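PHO85 cyclin PHO80 (Saccharomyces cerevisiae, PDB 2PMI) serves as the cyclin partner of the cyclin-dependent kinase PHO85 and represses phosphate-starvation-responsive genes when phosphate is plentiful. Local coordinates at residues I39-V44 against G229-S234; S45-N50 against F112-L117. All blocks are in the same frame, centred on the assembly; numbering follows the deposited sequence.

Contact 1: residues I39-V44 against G229-S234; sequences ISRMLV and GSFNAS
Arg-41 and the chain that follows helix 216-227 show how one long side chain can tie a tail to a helix. The polar part lies at the guanidinium. With CG anti to the carbonyl carbon (chi1 -73°) and the chain extended as far as NE, the group is carried off helix 32-51 to the peptide carbonyls at 229-230. Gly-229 O lies in the guanidinium plane, at its edge, 3.1 Å from NH1. NH1 is hydrogen-bonded to Val-228 O, and NH2 to the carbonyls of Val-241 and Arg-239, which draws a later part of the tail into the same site.

The aromatic contact is made edge-on. Phe-231, at the centre of an inverse gamma turn, has CD2 3.4 Å from Arg-41 NH2, the two side chains crossing at about a right angle with their planes 44° apart. CA of Phe-231 lies over one face of the guanidinium.

Apolar contacts are lighter: Arg-41 CB meets Ala-233 CB at 4.3 Å, while Val-44 CG2 lies near CB of Ser-234, a PHO85 phosphorylation site, unmodified here. The arrangement is an arginine gathering main-chain carbonyls, by which the C-terminal tail is held against helix 32-51 of the cyclin box.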
loop_
_atom_site.group_PDB
_atom_site.type_symbol
_atom_site.label_atom_id
_atom_site.label_comp_id
_atom_site.label_asym_id
_atom_site.label_seq_id
_atom_site.Cartn_x
_atom_site.Cartn_y
_atom_site.Cartn_z
ATOM N N ILE B 39 11.882 -12.757 18.482
ATOM C CA ILE B 39 12.371 -13.015 17.138
ATOM C C ILE B 39 13.809 -13.508 17.133
ATOM O O ILE B 39 14.117 -14.523 16.509
ATOM C CB ILE B 39 12.283 -11.775 16.246
ATOM C CG1 ILE B 39 10.814 -11.398 16.027
ATOM C CG2 ILE B 39 12.948 -12.066 14.917
ATOM C CD1 ILE B 39 10.607 -10.084 15.251
ATOM N N SER B 40 14.687 -12.792 17.823
ATOM C CA SER B 40 16.095 -13.175 17.880
ATOM C C SER B 40 16.282 -14.614 18.360
ATOM O O SER B 40 17.095 -15.365 17.819
ATOM C CB SER B 40 16.849 -12.224 18.803
ATOM O OG SER B 40 16.802 -10.910 18.289
ATOM N N ARG B 41 15.533 -14.983 19.395
ATOM C CA ARG B 41 15.604 -16.330 19.946
ATOM C C ARG B 41 15.306 -17.312 18.826
ATOM O O ARG B 41 16.110 -18.193 18.514
ATOM C CB ARG B 41 14.580 -16.511 21.070
ATOM C CG ARG B 41 14.918 -15.794 22.367
ATOM C CD ARG B 41 13.791 -15.983 23.383
ATOM N NE ARG B 41 14.194 -15.642 24.748
ATOM C CZ ARG B 41 13.393 -15.740 25.807
ATOM N NH1 ARG B 41 12.139 -16.167 25.664
ATOM N NH2 ARG B 41 13.847 -15.427 27.015
ATOM N N MET B 42 14.139 -17.150 18.223
ATOM C CA MET B 42 13.732 -18.011 17.132
ATOM C C MET B 42 14.829 -18.064 16.072
ATOM O O MET B 42 15.144 -19.127 15.534
ATOM C CB MET B 42 12.457 -17.464 16.502
ATOM C CG MET B 42 11.973 -18.278 15.332
ATOM S SD MET B 42 11.602 -19.941 15.873
ATOM C CE MET B 42 10.010 -19.643 16.620
ATOM N N LEU B 43 15.408 -16.901 15.794
ATOM C CA LEU B 43 16.440 -16.754 14.782
ATOM C C LEU B 43 17.736 -17.541 15.023
ATOM O O LEU B 43 18.342 -18.035 14.072
ATOM C CB LEU B 43 16.758 -15.270 14.606
ATOM C CG LEU B 43 16.982 -14.859 13.156
ATOM C CD1 LEU B 43 15.687 -15.039 12.402
ATOM C CD2 LEU B 43 17.463 -13.418 13.076
ATOM N N VAL B 44 18.187 -17.647 16.276
ATOM C CA VAL B 44 19.410 -18.404 16.545
ATOM C C VAL B 44 19.057 -19.865 16.677
ATOM O O VAL B 44 19.921 -20.730 16.605
ATOM C CB VAL B 44 20.128 -17.964 17.835
ATOM C CG1 VAL B 44 20.723 -16.610 17.642
ATOM C CG2 VAL B 44 19.177 -17.955 18.984
ATOM N N GLY B 229 9.098 -19.237 23.169
ATOM C CA GLY B 229 8.474 -18.442 24.215
ATOM C C GLY B 229 9.156 -18.576 25.563
ATOM O O GLY B 229 9.394 -17.584 26.250
ATOM N N SER B 230 9.466 -19.807 25.949
ATOM C CA SER B 230 10.137 -20.040 27.216
ATOM C C SER B 230 11.604 -19.688 27.069
ATOM O O SER B 230 12.101 -19.486 25.961
ATOM C CB SER B 230 10.013 -21.500 27.632
ATOM O OG SER B 230 8.655 -21.875 27.708
ATOM N N PHE B 231 12.289 -19.625 28.202
ATOM C CA PHE B 231 13.704 -19.300 28.259
ATOM C C PHE B 231 14.542 -20.548 27.891
ATOM O O PHE B 231 15.509 -20.885 28.580
ATOM C CB PHE B 231 14.007 -18.822 29.681
ATOM C CG PHE B 231 15.386 -18.277 29.871
ATOM C CD1 PHE B 231 16.164 -18.701 30.948
ATOM C CD2 PHE B 231 15.896 -17.314 29.010
ATOM C CE1 PHE B 231 17.436 -18.167 31.166
ATOM C CE2 PHE B 231 17.168 -16.769 29.217
ATOM C CZ PHE B 231 17.941 -17.195 30.295
ATOM N N ASN B 232 14.161 -21.231 26.807
ATOM C CA ASN B 232 14.859 -22.439 26.346
ATOM C C ASN B 232 15.082 -22.475 24.827
ATOM O O ASN B 232 14.368 -23.165 24.087
ATOM C CB ASN B 232 14.091 -23.688 26.775
ATOM C CG ASN B 232 13.853 -23.732 28.264
ATOM O OD1 ASN B 232 14.763 -23.477 29.052
ATOM N ND2 ASN B 232 12.628 -24.058 28.663
ATOM N N ALA B 233 16.087 -21.723 24.383
ATOM C CA ALA B 233 16.456 -21.632 22.978
ATOM C C ALA B 233 17.974 -21.676 22.846
ATOM O O ALA B 233 18.509 -22.644 22.326
ATOM C CB ALA B 233 15.920 -20.338 22.368
ATOM N N SER B 234 18.649 -20.634 23.333
ATOM C CA SER B 234 20.113 -20.502 23.275
ATOM C C SER B 234 20.546 -19.078 23.634
ATOM O O SER B 234 21.537 -18.880 24.344
ATOM C CB SER B 234 20.650 -20.781 21.876
ATOM O OG SER B 234 20.263 -22.045 21.402
#

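Contact 2: residues S45-N50 against F112-L117; sequences SLIAIN and FTLNSL
The connection between helices 92-108 and 119-134 of the cyclin box packs against the last turns of helix 32-51, with Ile-47 at the middle of the contact and Leu-46 and Asn-50 beside it. The backbones come close here, the CA atoms of Ile-47 and Asn-115 lying 4.4 Å apart. Ile-47 meets mainly the main chain: its CG1 lies 3.7 Å from Asn-115 C, and its CG2, the branch anti to the backbone N, is turned to the N and CB of Ser-116. That serine centres an inverse gamma turn, and its hydroxyl is hydrogen-bonded to Glu-51, one residue beyond the helical segment.

Leu-114 supplies the apolar partner. Its CG stands 3.9 Å from Ile-47 CG1, while its CD2 reaches Leu-46 CD1 at 3.5 Å, the two leucine side chains crossing at about a right angle. With CG anti to the backbone N (chi1 177°), the same leucine also rests on Ile-102 and Gln-106 of helix 92-108 and on Ala-119, so it sits where three helices of the all-helical cyclin fold converge.

The polar element is slight. Asn-50 ND2 gives a weak hydrogen bond to Leu-114 O, 3.1 Å long and bent to 124° at the hydrogen; Asn-50 CB lies beside the same oxygen, and the CG2 methyl of Thr-113 adjoins the amide. Within the connection, the carbonyls of Thr-113 and Asn-115 share the hydroxyl of Thr-118 as hydrogen-bond partner, just ahead of helix 119-134.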
loop_
_atom_site.group_PDB
_atom_site.type_symbol
_atom_site.label_atom_id
_atom_site.label_comp_id
_atom_site.label_asym_id
_atom_site.label_seq_id
_atom_site.Cartn_x
_atom_site.Cartn_y
_atom_site.Cartn_z
ATOM N N SER B 45 17.775 -20.132 16.877
ATOM C CA SER B 45 17.296 -21.493 17.009
ATOM C C SER B 45 17.346 -22.132 15.624
ATOM O O SER B 45 17.810 -23.259 15.464
ATOM C CB SER B 45 15.866 -21.495 17.554
ATOM O OG SER B 45 15.341 -22.807 17.629
ATOM N N LEU B 46 16.876 -21.401 14.621
ATOM C CA LEU B 46 16.892 -21.905 13.261
ATOM C C LEU B 46 18.341 -22.009 12.818
ATOM O O LEU B 46 18.685 -22.826 11.969
ATOM C CB LEU B 46 16.171 -20.946 12.322
ATOM C CG LEU B 46 14.673 -20.734 12.474
ATOM C CD1 LEU B 46 14.246 -19.725 11.432
ATOM C CD2 LEU B 46 13.921 -22.032 12.281
ATOM N N ILE B 47 19.198 -21.168 13.380
ATOM C CA ILE B 47 20.592 -21.203 12.991
ATOM C C ILE B 47 21.272 -22.424 13.571
ATOM O O ILE B 47 22.094 -23.074 12.914
ATOM C CB ILE B 47 21.295 -19.907 13.405
ATOM C CG1 ILE B 47 20.873 -18.803 12.430
ATOM C CG2 ILE B 47 22.807 -20.091 13.413
ATOM C CD1 ILE B 47 21.292 -17.421 12.827
ATOM N N ALA B 48 20.903 -22.746 14.801
ATOM C CA ALA B 48 21.447 -23.907 15.476
ATOM C C ALA B 48 21.073 -25.153 14.668
ATOM O O ALA B 48 21.937 -25.884 14.186
ATOM C CB ALA B 48 20.871 -23.997 16.876
ATOM N N ILE B 49 19.770 -25.366 14.514
ATOM C CA ILE B 49 19.239 -26.516 13.797
ATOM C C ILE B 49 19.667 -26.618 12.337
ATOM O O ILE B 49 19.922 -27.705 11.837
ATOM C CB ILE B 49 17.693 -26.530 13.868
ATOM C CG1 ILE B 49 17.239 -26.593 15.326
ATOM C CG2 ILE B 49 17.145 -27.724 13.118
ATOM C CD1 ILE B 49 15.754 -26.700 15.491
ATOM N N ASN B 50 19.748 -25.493 11.648
ATOM C CA ASN B 50 20.140 -25.516 10.244
ATOM C C ASN B 50 21.616 -25.864 10.077
ATOM O O ASN B 50 22.048 -26.321 9.018
ATOM C CB ASN B 50 19.828 -24.161 9.592
ATOM C CG ASN B 50 18.548 -24.185 8.762
ATOM O OD1 ASN B 50 17.572 -24.875 9.094
ATOM N ND2 ASN B 50 18.545 -23.416 7.679
ATOM N N PHE B 112 20.070 -19.824 -0.606
ATOM C CA PHE B 112 19.912 -19.127 0.661
ATOM C C PHE B 112 19.475 -20.004 1.819
ATOM O O PHE B 112 18.401 -20.590 1.790
ATOM C CB PHE B 112 18.889 -18.002 0.567
ATOM C CG PHE B 112 18.616 -17.364 1.897
ATOM C CD1 PHE B 112 19.625 -16.658 2.562
ATOM C CD2 PHE B 112 17.400 -17.566 2.550
ATOM C CE1 PHE B 112 19.433 -16.180 3.858
ATOM C CE2 PHE B 112 17.200 -17.086 3.855
ATOM C CZ PHE B 112 18.218 -16.396 4.506
ATOM N N THR B 113 20.285 -20.057 2.863
ATOM C CA THR B 113 19.919 -20.853 4.020
ATOM C C THR B 113 20.298 -20.124 5.293
ATOM O O THR B 113 21.459 -19.785 5.502
ATOM C CB THR B 113 20.603 -22.202 3.998
ATOM O OG1 THR B 113 20.308 -22.859 2.753
ATOM C CG2 THR B 113 20.116 -23.042 5.176
ATOM N N LEU B 114 19.309 -19.876 6.144
ATOM C CA LEU B 114 19.556 -19.152 7.376
ATOM C C LEU B 114 20.500 -19.914 8.282
ATOM O O LEU B 114 20.173 -20.988 8.788
ATOM C CB LEU B 114 18.242 -18.880 8.115
ATOM C CG LEU B 114 18.356 -18.172 9.472
ATOM C CD1 LEU B 114 18.975 -16.805 9.281
ATOM C CD2 LEU B 114 16.987 -18.050 10.116
ATOM N N ASN B 115 21.686 -19.363 8.467
ATOM C CA ASN B 115 22.654 -19.974 9.349
ATOM C C ASN B 115 23.501 -18.825 9.872
ATOM O O ASN B 115 23.518 -17.735 9.281
ATOM C CB ASN B 115 23.511 -21.009 8.605
ATOM C CG ASN B 115 24.358 -20.400 7.498
ATOM O OD1 ASN B 115 25.213 -19.558 7.738
ATOM N ND2 ASN B 115 24.125 -20.840 6.276
ATOM N N SER B 116 24.190 -19.064 10.981
ATOM C CA SER B 116 25.010 -18.029 11.575
ATOM C C SER B 116 26.154 -17.608 10.678
ATOM O O SER B 116 27.310 -17.646 11.085
ATOM C CB SER B 116 25.564 -18.495 12.916
ATOM O OG SER B 116 26.608 -19.414 12.729
ATOM N N LEU B 117 25.840 -17.206 9.457
ATOM C CA LEU B 117 26.865 -16.754 8.533
ATOM C C LEU B 117 26.167 -15.880 7.513
ATOM O O LEU B 117 26.819 -15.208 6.710
ATOM C CB LEU B 117 27.525 -17.940 7.843
ATOM C CG LEU B 117 28.948 -17.726 7.331
ATOM C CD1 LEU B 117 29.842 -17.270 8.478
ATOM C CD2 LEU B 117 29.477 -19.022 6.736
#

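How the contacts relate
Contacts 1 and 2 occupy successive parts of one helix, 32-51, with their centres about 13 Å apart. Contact 2 is nested inside the much longer loop that contact 1 closes: the 112-117 connection returns to the helix after 61 intervening residues, the 229-234 tail after 184. They touch through packing, Leu-43 CD1 lying 4.0 Å from Leu-114 CD2, although Leu-43 takes no part in contact 1 itself and faces helix 92-108. A single helix thereby packs on a connection within the cyclin box at one part and on the tail beyond helix 216-227 at the other. No other protein chain of the assembly touches either contact.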